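Local coordinates for cysteine protease-like VirA (Shigella flexneri, PDB 3EB8), which is a secreted virulence effector of the EspG/VirA family, required for entry of the bacterium into epithelial cells and for its spread within and between them, at residues A97-N102 with A109-E114; I117-S122 with A352-D357; Q269-N274 with L307-T312; G101-H106 with L263-E268. All coordinates share one frame; numbering follows the deposited sequence.

Contact 1. Residues A97-N102 with A109-E114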
loop_
_atom_site.group_PDB
_atom_site.type_symbol
_atom_site.label_atom_id
_atom_site.label_comp_id
_atom_site.label_asym_id
_atom_site.label_seq_id
_atom_site.Cartn_x
_atom_site.Cartn_y
_atom_site.Cartn_z
ATOM N N ALA A 97 16.774 -5.538 3.246
ATOM C CA ALA A 97 17.168 -4.504 2.297
ATOM C C ALA A 97 18.684 -4.495 2.171
ATOM O O ALA A 97 19.391 -4.888 3.099
ATOM C CB ALA A 97 16.678 -3.156 2.743
ATOM N N PRO A 98 19.184 -4.054 1.011
ATOM C CA PRO A 98 20.618 -4.049 0.685
ATOM C C PRO A 98 21.395 -2.912 1.352
ATOM O O PRO A 98 21.970 -2.087 0.643
ATOM C CB PRO A 98 20.634 -3.827 -0.838
ATOM C CG PRO A 98 19.185 -3.882 -1.296
ATOM C CD PRO A 98 18.356 -3.570 -0.107
ATOM N N VAL A 99 21.397 -2.857 2.681
ATOM C CA VAL A 99 22.242 -1.926 3.428
ATOM C C VAL A 99 22.473 -2.543 4.759
ATOM O O VAL A 99 21.665 -3.342 5.217
ATOM C CB VAL A 99 21.557 -0.583 3.779
ATOM C CG1 VAL A 99 21.920 0.497 2.797
ATOM C CG2 VAL A 99 20.042 -0.750 3.960
ATOM N N SER A 100 23.553 -2.145 5.405
ATOM C CA SER A 100 23.794 -2.579 6.760
ATOM C C SER A 100 23.213 -1.509 7.660
ATOM O O SER A 100 23.386 -0.316 7.423
ATOM C CB SER A 100 25.279 -2.809 7.013
ATOM O OG SER A 100 26.054 -1.892 6.278
ATOM N N GLY A 101 22.465 -1.949 8.660
ATOM C CA GLY A 101 21.815 -1.033 9.563
ATOM C C GLY A 101 22.814 -0.512 10.559
ATOM O O GLY A 101 23.928 -1.010 10.652
ATOM N N ASN A 102 22.416 0.521 11.284
ATOM C CA ASN A 102 23.108 0.914 12.499
ATOM C C ASN A 102 22.073 1.464 13.464
ATOM O O ASN A 102 20.934 1.732 13.074
ATOM C CB ASN A 102 24.194 1.945 12.217
ATOM C CG ASN A 102 23.628 3.293 11.860
ATOM O OD1 ASN A 102 23.181 3.512 10.737
ATOM N ND2 ASN A 102 23.642 4.209 12.814
ATOM N N ALA A 109 17.150 3.809 6.241
ATOM C CA ALA A 109 17.953 4.149 5.067
ATOM C C ALA A 109 17.095 4.142 3.805
ATOM O O ALA A 109 16.063 3.483 3.753
ATOM C CB ALA A 109 19.108 3.181 4.916
ATOM N N PRO A 110 17.528 4.867 2.774
ATOM C CA PRO A 110 16.821 4.880 1.487
ATOM C C PRO A 110 16.545 3.477 0.931
ATOM O O PRO A 110 15.473 3.245 0.375
ATOM C CB PRO A 110 17.787 5.624 0.563
ATOM C CG PRO A 110 18.636 6.451 1.466
ATOM C CD PRO A 110 18.757 5.673 2.751
ATOM N N GLU A 111 17.495 2.555 1.067
ATOM C CA GLU A 111 17.285 1.204 0.555
ATOM C C GLU A 111 16.136 0.501 1.279
ATOM O O GLU A 111 15.373 -0.243 0.666
ATOM C CB GLU A 111 18.554 0.360 0.641
ATOM C CG GLU A 111 19.730 0.897 -0.158
ATOM C CD GLU A 111 20.488 2.005 0.571
ATOM O OE1 GLU A 111 19.993 2.497 1.613
ATOM O OE2 GLU A 111 21.584 2.383 0.104
ATOM N N VAL A 112 16.019 0.725 2.581
ATOM C CA VAL A 112 14.927 0.137 3.350
ATOM C C VAL A 112 13.583 0.693 2.853
ATOM O O VAL A 112 12.639 -0.051 2.578
ATOM C CB VAL A 112 15.126 0.364 4.869
ATOM C CG1 VAL A 112 13.804 0.247 5.614
ATOM C CG2 VAL A 112 16.135 -0.626 5.411
ATOM N N ILE A 113 13.520 2.011 2.699
ATOM C CA ILE A 113 12.338 2.672 2.156
ATOM C C ILE A 113 11.995 2.100 0.790
ATOM O O ILE A 113 10.843 1.740 0.530
ATOM C CB ILE A 113 12.556 4.194 2.037
ATOM C CG1 ILE A 113 12.434 4.850 3.415
ATOM C CG2 ILE A 113 11.555 4.816 1.075
ATOM C CD1 ILE A 113 13.253 6.121 3.546
ATOM N N GLU A 114 12.997 2.017 -0.077
ATOM C CA GLU A 114 12.809 1.489 -1.429
ATOM C C GLU A 114 12.301 0.039 -1.424
ATOM O O GLU A 114 11.319 -0.290 -2.093
ATOM C CB GLU A 114 14.113 1.594 -2.218
ATOM C CG GLU A 114 14.079 0.916 -3.557
ATOM C CD GLU A 114 13.286 1.708 -4.571
ATOM O OE1 GLU A 114 12.828 2.824 -4.226
ATOM O OE2 GLU A 114 13.117 1.215 -5.710
#
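Ala97 and Val99 present methyl groups to the first turn of helix 110-118. Methyl groups make the first set of touches. Ala97 CB lies 3.7 Å from Val112 CG2, and the Glu111 carbonyl oxygen is almost as near to it. Val99 CG2 reaches the same Val112 methyl at 4.2 Å. It also touches CB of Ala109, the N-cap residue of the helix.

The bend that brings both residues to the helix is an inverse gamma turn centred on Pro98. A weak hydrogen bond from Val99 N to Ala97 O, 2.9 Å long, closes it. The turn ends strand 94-97, which pairs in parallel with strand 348-356, and starts the loop that leads back to helix 110-118.

Glu111 has more surface covered here than any other residue. Its aliphatic part does the sound touching: Glu111 CB lies 3.8 Å from Val99 CG2. Glu111 CB is also 4.0 Å from Pro98 CD. The chain bends at chi2 (81°), which brings the carboxylate back beside Val99. The modelled approach to Val99 CG1 is too close to trust, and the Val99 rotamer is itself irregular (chi1 -98°). Behind the contact, Val112 also packs on Ile354 and Pro356 of strand 348-356.

Contact 2. Residues I117-S122 with A352-D357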
loop_
_atom_site.group_PDB
_atom_site.type_symbol
_atom_site.label_atom_id
_atom_site.label_comp_id
_atom_site.label_asym_id
_atom_site.label_seq_id
_atom_site.Cartn_x
_atom_site.Cartn_y
_atom_site.Cartn_z
ATOM N N ILE A 117 8.749 -0.076 -0.229
ATOM C CA ILE A 117 7.845 0.386 -1.265
ATOM C C ILE A 117 7.492 -0.753 -2.234
ATOM O O ILE A 117 6.340 -0.918 -2.633
ATOM C CB ILE A 117 8.423 1.607 -2.025
ATOM C CG1 ILE A 117 8.355 2.871 -1.158
ATOM C CG2 ILE A 117 7.688 1.843 -3.326
ATOM C CD1 ILE A 117 8.970 4.108 -1.835
ATOM N N ASN A 118 8.476 -1.571 -2.574
ATOM C CA ASN A 118 8.279 -2.588 -3.600
ATOM C C ASN A 118 8.089 -4.045 -3.139
ATOM O O ASN A 118 8.075 -4.957 -3.967
ATOM C CB ASN A 118 9.401 -2.493 -4.633
ATOM C CG ASN A 118 9.395 -1.159 -5.365
ATOM O OD1 ASN A 118 10.380 -0.423 -5.350
ATOM N ND2 ASN A 118 8.263 -0.829 -5.985
ATOM N N CYS A 119 7.939 -4.286 -1.839
ATOM C CA CYS A 119 7.854 -5.675 -1.386
ATOM C C CYS A 119 6.413 -6.179 -1.268
ATOM O O CYS A 119 5.493 -5.396 -1.022
ATOM C CB CYS A 119 8.629 -5.901 -0.074
ATOM S SG CYS A 119 7.798 -5.363 1.423
ATOM N N CYS A 120 6.220 -7.479 -1.471
ATOM C CA CYS A 120 4.907 -8.088 -1.305
ATOM C C CYS A 120 4.586 -8.094 0.177
ATOM O O CYS A 120 5.465 -7.837 0.986
ATOM C CB CYS A 120 4.898 -9.521 -1.845
ATOM S SG CYS A 120 5.922 -10.722 -0.909
ATOM N N THR A 121 3.344 -8.381 0.535
ATOM C CA THR A 121 2.962 -8.445 1.948
ATOM C C THR A 121 2.060 -9.656 2.179
ATOM O O THR A 121 1.605 -10.277 1.217
ATOM C CB THR A 121 2.223 -7.173 2.366
ATOM O OG1 THR A 121 1.184 -6.912 1.410
ATOM C CG2 THR A 121 3.186 -5.973 2.409
ATOM N N SER A 122 1.807 -9.990 3.444
ATOM C CA SER A 122 0.981 -11.151 3.795
ATOM C C SER A 122 -0.378 -10.741 4.363
ATOM O O SER A 122 -0.462 -9.950 5.305
ATOM C CB SER A 122 1.714 -12.047 4.800
ATOM O OG SER A 122 0.922 -13.159 5.185
ATOM N N ALA A 352 4.172 -6.433 6.161
ATOM C CA ALA A 352 5.512 -6.947 5.991
ATOM C C ALA A 352 6.480 -6.169 6.871
ATOM O O ALA A 352 6.271 -4.993 7.173
ATOM C CB ALA A 352 5.960 -6.897 4.506
ATOM N N ILE A 353 7.545 -6.841 7.280
ATOM C CA ILE A 353 8.656 -6.181 7.923
ATOM C C ILE A 353 9.832 -6.102 6.952
ATOM O O ILE A 353 10.175 -7.079 6.279
ATOM C CB ILE A 353 9.052 -6.876 9.238
ATOM C CG1 ILE A 353 7.973 -6.634 10.299
ATOM C CG2 ILE A 353 10.358 -6.321 9.774
ATOM C CD1 ILE A 353 8.212 -7.389 11.588
ATOM N N ILE A 354 10.415 -4.912 6.868
ATOM C CA ILE A 354 11.580 -4.660 6.040
ATOM C C ILE A 354 12.725 -4.270 6.970
ATOM O O ILE A 354 12.615 -3.316 7.742
ATOM C CB ILE A 354 11.308 -3.557 4.996
ATOM C CG1 ILE A 354 10.235 -4.017 3.993
ATOM C CG2 ILE A 354 12.576 -3.181 4.271
ATOM C CD1 ILE A 354 8.805 -3.874 4.487
ATOM N N SER A 355 13.805 -5.045 6.925
ATOM C CA SER A 355 14.930 -4.851 7.830
ATOM C C SER A 355 16.197 -4.428 7.091
ATOM O O SER A 355 16.468 -4.926 5.982
ATOM C CB SER A 355 15.210 -6.148 8.594
ATOM O OG SER A 355 16.377 -6.031 9.385
ATOM N N PRO A 356 16.976 -3.508 7.701
ATOM C CA PRO A 356 18.332 -3.252 7.212
ATOM C C PRO A 356 19.082 -4.559 7.353
ATOM O O PRO A 356 18.722 -5.370 8.218
ATOM C CB PRO A 356 18.896 -2.248 8.220
ATOM C CG PRO A 356 17.750 -1.755 9.012
ATOM C CD PRO A 356 16.702 -2.812 8.970
ATOM N N ASP A 357 20.091 -4.791 6.525
ATOM C CA ASP A 357 20.896 -5.997 6.692
ATOM C C ASP A 357 21.874 -5.791 7.833
ATOM O O ASP A 357 21.833 -4.725 8.438
ATOM C CB ASP A 357 21.636 -6.370 5.412
ATOM C CG ASP A 357 22.038 -7.818 5.402
ATOM O OD1 ASP A 357 22.177 -8.382 6.502
ATOM O OD2 ASP A 357 22.193 -8.402 4.313
#
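Cys119 and Ile354 meet through the ends of their side chains. Cys119 SG lies 3.6 Å from Ile354 CD1, with Ile354 CG1 only slightly farther. Two torsions set this up. Cys119 holds its sulfur between the backbone N and the carbonyl carbon (chi1 79°). Ile354 has CG1 beside its backbone N and turns CD1 at chi2 81°, which bends the ethyl arm over to the sulfur. The same sulfur, Cys119 SG, is 3.9 Å from Ala352 CB, so it touches two residues of one face of strand 348-356.

Ala352 CB is also met by two groups from the other segment. Thr121 CG2 comes to 3.6 Å from Ala352 CB. The Cys120 carbonyl oxygen lies at 3.7 Å from this same methyl. Thr121 splits its branches: the methyl turns to Ala352, while OG1 hydrogen bonds to Ser350 OG on the same strand. The neighbouring cysteines do not form a disulfide. Cys119 SG and Cys120 SG are 6.1 Å apart, and the side chain of Cys120 starts away from the strand.

The contact lies where the chain leaves helix 110-118 and enters strand 121-123, which runs antiparallel to strand 348-356 in the mixed sheet. Backbone bonding between Ser122 and Phe351 joins the two strands. Lys320 NZ of strand 315-327 hydrogen bonds to Cys119 O, which gives this buried carbonyl a partner. Toward the strand the Cys119 sulfur makes apolar contacts, with Ile354 and Ala352.

Contact 3. Residues Q269-N274 with L307-T312; sequences QRVINN and LPSHIT
Ser309 gives two hydrogen bonds to successive carbonyls of 269-274. Its OG donates to Ile272 O at 2.8 Å, with the hydroxyl in the carbonyl plane. OG is held between the backbone N and the carbonyl carbon (chi1 71°), and from there it reaches Ile272 O. The backbone N of Ser309 donates to Asn273 O, also at 2.8 Å. That bond is nearly straight at hydrogen (165°), but the N-H comes in tilted by 32° from the carbonyl plane.

Asn273 O has further company. A water donates to it at 2.9 Å and to Ser309 O at 3.1 Å, bridging the two backbones. Pro308 CA adds a CA-H...O contact to Asn273 O at 3.5 Å.

Next along the chain, Asn274 and Pro308 form an antiparallel non-hydrogen-bonded pair, where strands 274-283 and 300-312 begin to run side by side. The Asn274 amide nitrogen ND2 lies over the Leu307 backbone, 3.5 Å from Leu307 C. Farther out, Val271 and Ile311 meet tip to tip, with Val271 CG1 3.8 Å from Ile311 CD1. Met266 packs against both of them.

Residues 269-273 are the last of the region described as tubulin-binding, so this is where that region runs into the sheet. The Ser309 N-H makes the backbone bond next to the Asn274-Pro308 pair, and its hydroxyl adds a side-chain bond to the carbonyl before it. The Asn273 carbonyl is satisfied by both protein and water.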
loop_
_atom_site.group_PDB
_atom_site.type_symbol
_atom_site.label_atom_id
_atom_site.label_comp_id
_atom_site.label_asym_id
_atom_site.label_seq_id
_atom_site.Cartn_x
_atom_site.Cartn_y
_atom_site.Cartn_z
ATOM N N GLN A 269 18.504 6.410 21.270
ATOM C CA GLN A 269 18.271 6.942 19.928
ATOM C C GLN A 269 16.824 7.356 19.686
ATOM O O GLN A 269 15.893 6.723 20.168
ATOM C CB GLN A 269 18.725 5.943 18.866
ATOM C CG GLN A 269 18.777 6.528 17.474
ATOM C CD GLN A 269 19.818 7.623 17.340
ATOM O OE1 GLN A 269 19.558 8.663 16.733
ATOM N NE2 GLN A 269 21.003 7.398 17.911
ATOM N N ARG A 270 16.659 8.407 18.895
ATOM C CA ARG A 270 15.390 9.120 18.733
ATOM C C ARG A 270 14.311 8.446 17.875
ATOM O O ARG A 270 13.147 8.398 18.270
ATOM C CB ARG A 270 15.683 10.517 18.183
ATOM C CG ARG A 270 14.470 11.306 17.748
ATOM C CD ARG A 270 14.902 12.598 17.064
ATOM N NE ARG A 270 13.941 13.038 16.052
ATOM C CZ ARG A 270 14.120 12.898 14.742
ATOM N NH1 ARG A 270 15.230 12.334 14.282
ATOM N NH2 ARG A 270 13.197 13.326 13.890
ATOM N N VAL A 271 14.693 7.967 16.694
ATOM C CA VAL A 271 13.780 7.256 15.764
ATOM C C VAL A 271 12.432 7.906 15.397
ATOM O O VAL A 271 11.483 7.938 16.189
ATOM C CB VAL A 271 13.519 5.786 16.171
ATOM C CG1 VAL A 271 12.844 5.048 15.020
ATOM C CG2 VAL A 271 14.817 5.117 16.552
ATOM N N ILE A 272 12.344 8.379 14.159
ATOM C CA ILE A 272 11.099 8.927 13.638
ATOM C C ILE A 272 10.031 7.851 13.678
ATOM O O ILE A 272 10.327 6.679 13.512
ATOM C CB ILE A 272 11.248 9.414 12.178
ATOM C CG1 ILE A 272 11.450 8.228 11.234
ATOM C CG2 ILE A 272 12.410 10.409 12.043
ATOM C CD1 ILE A 272 11.327 8.600 9.776
ATOM N N ASN A 273 8.784 8.257 13.889
ATOM C CA ASN A 273 7.685 7.306 13.980
ATOM C C ASN A 273 7.292 6.653 12.649
ATOM O O ASN A 273 7.117 5.431 12.572
ATOM C CB ASN A 273 6.445 7.973 14.569
ATOM C CG ASN A 273 5.217 7.085 14.474
ATOM O OD1 ASN A 273 4.432 7.181 13.525
ATOM N ND2 ASN A 273 5.060 6.194 15.447
ATOM N N ASN A 274 7.126 7.487 11.617
ATOM C CA ASN A 274 6.554 7.067 10.339
ATOM C C ASN A 274 7.165 7.802 9.151
ATOM O O ASN A 274 7.608 8.942 9.293
ATOM C CB ASN A 274 5.037 7.273 10.355
ATOM C CG ASN A 274 4.447 7.421 8.955
ATOM O OD1 ASN A 274 4.096 8.526 8.542
ATOM N ND2 ASN A 274 4.336 6.311 8.219
ATOM N N LEU A 307 3.904 3.326 6.344
ATOM C CA LEU A 307 5.260 2.805 6.529
ATOM C C LEU A 307 5.859 3.160 7.887
ATOM O O LEU A 307 6.906 3.813 7.939
ATOM C CB LEU A 307 6.211 3.320 5.433
ATOM C CG LEU A 307 5.903 3.136 3.938
ATOM C CD1 LEU A 307 6.910 3.901 3.069
ATOM C CD2 LEU A 307 5.885 1.679 3.539
ATOM N N PRO A 308 5.207 2.747 8.988
ATOM C CA PRO A 308 5.768 3.081 10.299
ATOM C C PRO A 308 7.152 2.475 10.449
ATOM O O PRO A 308 7.404 1.403 9.927
ATOM C CB PRO A 308 4.809 2.386 11.278
ATOM C CG PRO A 308 4.134 1.338 10.444
ATOM C CD PRO A 308 3.954 1.994 9.126
ATOM N N SER A 309 8.034 3.157 11.164
ATOM C CA SER A 309 9.370 2.620 11.407
ATOM C C SER A 309 9.284 1.428 12.371
ATOM O O SER A 309 8.394 1.380 13.224
ATOM C CB SER A 309 10.262 3.697 12.001
ATOM O OG SER A 309 9.851 3.959 13.320
ATOM N N HIS A 310 10.214 0.485 12.234
ATOM C CA HIS A 310 10.238 -0.721 13.050
ATOM C C HIS A 310 11.681 -1.101 13.378
ATOM O O HIS A 310 12.456 -1.429 12.475
ATOM C CB HIS A 310 9.575 -1.884 12.303
ATOM C CG HIS A 310 9.342 -3.089 13.161
ATOM N ND1 HIS A 310 10.118 -4.230 13.089
ATOM C CD2 HIS A 310 8.432 -3.321 14.135
ATOM C CE1 HIS A 310 9.687 -5.109 13.971
ATOM N NE2 HIS A 310 8.663 -4.584 14.618
ATOM N N ILE A 311 12.055 -1.066 14.656
ATOM C CA ILE A 311 13.418 -1.425 15.013
ATOM C C ILE A 311 13.587 -2.932 14.960
ATOM O O ILE A 311 12.810 -3.675 15.554
ATOM C CB ILE A 311 13.841 -0.900 16.408
ATOM C CG1 ILE A 311 13.493 0.585 16.546
ATOM C CG2 ILE A 311 15.331 -1.138 16.636
ATOM C CD1 ILE A 311 13.964 1.438 15.378
ATOM N N THR A 312 14.596 -3.377 14.222
ATOM C CA THR A 312 14.925 -4.789 14.134
ATOM C C THR A 312 16.266 -4.992 14.803
ATOM O O THR A 312 16.870 -4.041 15.302
ATOM C CB THR A 312 15.058 -5.253 12.669
ATOM O OG1 THR A 312 16.216 -4.633 12.082
ATOM C CG2 THR A 312 13.796 -4.888 11.857
HETATM O O HOH W 1 6.786 3.573 14.714
#

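Contact 4. Residues G101-H106 with L263-E268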
loop_
_atom_site.group_PDB
_atom_site.type_symbol
_atom_site.label_atom_id
_atom_site.label_comp_id
_atom_site.label_asym_id
_atom_site.label_seq_id
_atom_site.Cartn_x
_atom_site.Cartn_y
_atom_site.Cartn_z
ATOM N N GLY A 101 22.465 -1.949 8.660
ATOM C CA GLY A 101 21.815 -1.033 9.563
ATOM C C GLY A 101 22.814 -0.512 10.559
ATOM O O GLY A 101 23.928 -1.010 10.652
ATOM N N ASN A 102 22.416 0.521 11.284
ATOM C CA ASN A 102 23.108 0.914 12.499
ATOM C C ASN A 102 22.073 1.464 13.464
ATOM O O ASN A 102 20.934 1.732 13.074
ATOM C CB ASN A 102 24.194 1.945 12.217
ATOM C CG ASN A 102 23.628 3.293 11.860
ATOM O OD1 ASN A 102 23.181 3.512 10.737
ATOM N ND2 ASN A 102 23.642 4.209 12.814
ATOM N N PHE A 103 22.456 1.601 14.726
ATOM C CA PHE A 103 21.503 2.005 15.754
ATOM C C PHE A 103 21.761 3.436 16.181
ATOM O O PHE A 103 21.313 3.872 17.236
ATOM C CB PHE A 103 21.570 1.065 16.954
ATOM C CG PHE A 103 21.176 -0.350 16.637
ATOM C CD1 PHE A 103 22.072 -1.391 16.833
ATOM C CD2 PHE A 103 19.912 -0.642 16.137
ATOM C CE1 PHE A 103 21.709 -2.702 16.552
ATOM C CE2 PHE A 103 19.542 -1.951 15.853
ATOM C CZ PHE A 103 20.448 -2.982 16.055
ATOM N N LYS A 104 22.472 4.161 15.329
ATOM C CA LYS A 104 22.763 5.565 15.565
ATOM C C LYS A 104 22.078 6.482 14.540
ATOM O O LYS A 104 22.540 7.598 14.304
ATOM C CB LYS A 104 24.284 5.790 15.579
ATOM C CG LYS A 104 25.013 4.994 16.683
ATOM C CD LYS A 104 26.531 5.104 16.579
ATOM C CE LYS A 104 27.222 4.173 17.573
ATOM N NZ LYS A 104 28.669 4.509 17.778
ATOM N N THR A 105 20.982 6.002 13.943
ATOM C CA THR A 105 20.177 6.788 13.009
ATOM C C THR A 105 18.735 6.914 13.499
ATOM O O THR A 105 18.256 6.102 14.291
ATOM C CB THR A 105 20.172 6.186 11.597
ATOM O OG1 THR A 105 21.514 5.892 11.203
ATOM C CG2 THR A 105 19.597 7.178 10.599
ATOM N N HIS A 106 18.045 7.939 13.016
ATOM C CA HIS A 106 16.707 8.254 13.476
ATOM C C HIS A 106 15.668 7.887 12.418
ATOM O O HIS A 106 14.474 8.051 12.638
ATOM C CB HIS A 106 16.618 9.751 13.792
ATOM C CG HIS A 106 16.865 10.633 12.605
ATOM N ND1 HIS A 106 18.127 11.033 12.223
ATOM C CD2 HIS A 106 16.011 11.182 11.708
ATOM C CE1 HIS A 106 18.041 11.795 11.147
ATOM N NE2 HIS A 106 16.767 11.902 10.814
ATOM N N LEU A 263 14.263 -0.910 22.951
ATOM C CA LEU A 263 14.857 -0.930 24.288
ATOM C C LEU A 263 16.203 -1.653 24.281
ATOM O O LEU A 263 17.159 -1.247 24.937
ATOM C CB LEU A 263 13.916 -1.645 25.258
ATOM C CG LEU A 263 13.784 -0.981 26.623
ATOM C CD1 LEU A 263 15.152 -0.746 27.342
ATOM C CD2 LEU A 263 13.027 0.310 26.407
ATOM N N ASN A 264 16.265 -2.749 23.542
ATOM C CA ASN A 264 17.459 -3.584 23.516
ATOM C C ASN A 264 18.621 -2.922 22.759
ATOM O O ASN A 264 19.756 -2.933 23.215
ATOM C CB ASN A 264 17.111 -4.928 22.866
ATOM C CG ASN A 264 17.715 -6.104 23.586
ATOM O OD1 ASN A 264 18.038 -6.016 24.767
ATOM N ND2 ASN A 264 17.862 -7.224 22.878
ATOM N N PHE A 265 18.319 -2.321 21.611
ATOM C CA PHE A 265 19.354 -1.882 20.682
ATOM C C PHE A 265 19.576 -0.375 20.635
ATOM O O PHE A 265 20.706 0.074 20.455
ATOM C CB PHE A 265 19.083 -2.426 19.270
ATOM C CG PHE A 265 18.949 -3.931 19.216
ATOM C CD1 PHE A 265 17.807 -4.518 18.709
ATOM C CD2 PHE A 265 19.958 -4.751 19.702
ATOM C CE1 PHE A 265 17.672 -5.899 18.671
ATOM C CE2 PHE A 265 19.836 -6.141 19.672
ATOM C CZ PHE A 265 18.689 -6.710 19.159
ATOM N N MET A 266 18.521 0.414 20.792
ATOM C CA MET A 266 18.687 1.866 20.718
ATOM C C MET A 266 17.748 2.633 21.649
ATOM O O MET A 266 16.892 3.391 21.182
ATOM C CB MET A 266 18.530 2.341 19.279
ATOM C CG MET A 266 17.360 1.725 18.538
ATOM S SD MET A 266 17.545 1.739 16.729
ATOM C CE MET A 266 17.886 3.463 16.392
ATOM N N PRO A 267 17.914 2.437 22.970
ATOM C CA PRO A 267 17.107 3.074 24.013
ATOM C C PRO A 267 17.246 4.594 23.950
ATOM O O PRO A 267 16.275 5.312 24.161
ATOM C CB PRO A 267 17.733 2.563 25.327
ATOM C CG PRO A 267 18.662 1.482 24.967
ATOM C CD PRO A 267 19.027 1.644 23.521
ATOM N N GLU A 268 18.453 5.068 23.660
ATOM C CA GLU A 268 18.763 6.497 23.681
ATOM C C GLU A 268 18.392 7.165 22.362
ATOM O O GLU A 268 17.994 8.327 22.337
ATOM C CB GLU A 268 20.250 6.722 24.007
ATOM C CG GLU A 268 21.223 6.511 22.828
ATOM C CD GLU A 268 21.166 5.113 22.226
ATOM O OE1 GLU A 268 20.785 4.168 22.939
ATOM O OE2 GLU A 268 21.506 4.956 21.034
#
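The Phe103 carbonyl oxygen is touched by two groups of Met266. Met266 CE lies 3.6 Å from Phe103 O, and Met266 CB is 3.8 Å from this oxygen. The Met266 methyl also reaches the Thr105 carbonyl, with CE to Thr105 O at 3.4 Å. These are packing contacts, not hydrogen bonds. The Met266 chain allows them by bending at chi3 (-53°), which puts CE beside both carbonyls.

Phe103 buries more surface here than any other residue. Over one face of its ring sits Phe265 CB, 3.5 Å from the ring centroid and only 12° off the normal, a CH-pi contact. The Phe265 ring lies nearly parallel to it, with the planes 9° apart. The two are slid so far that they barely overlap, and their centroids are 5.0 Å apart. At the edge of the Phe103 ring comes Met266 SD, 3.4 Å from Phe103 CD2. This is a Met-aromatic contact near the ring plane. The ring thus has a methylene over one face and a sulfur at its rim.

The contact lies near the protein surface. It joins the loop between strand 94-97 and helix 110-118 to the C-terminal end of helix 245-265. Met266 also packs on Val271, and Phe265 on Cys313, just past strand 300-312. At the two ends of the loop segment, Gly101 makes a backbone hydrogen bond to Asp357 and His106 makes one to Ile272.

In the fold
The four contacts form a chain of neighbours, from contact 2 in the interior to contact 4 at the surface. Contacts 1 and 2 follow each other along helix 110-118, with centres about 11 Å apart; contact 2 includes strand 348-356 and contact 1 lies against it. Contact 3 lies about 14 Å from contact 2, centre to centre, and belongs to the same sheet; Ser355 OG and Thr312 OG1 hydrogen bond between them. Contact 4 shares Gly101 and Asn102 with contact 1. Its centre is about 10 Å from that of contact 3. In sequence, contact 3 is nested in the loop closed by contact 2, while contacts 2 and 4 cross. The C-terminal strand and the 182-273 tubulin-binding region are thereby tied to the same loop, 98-109.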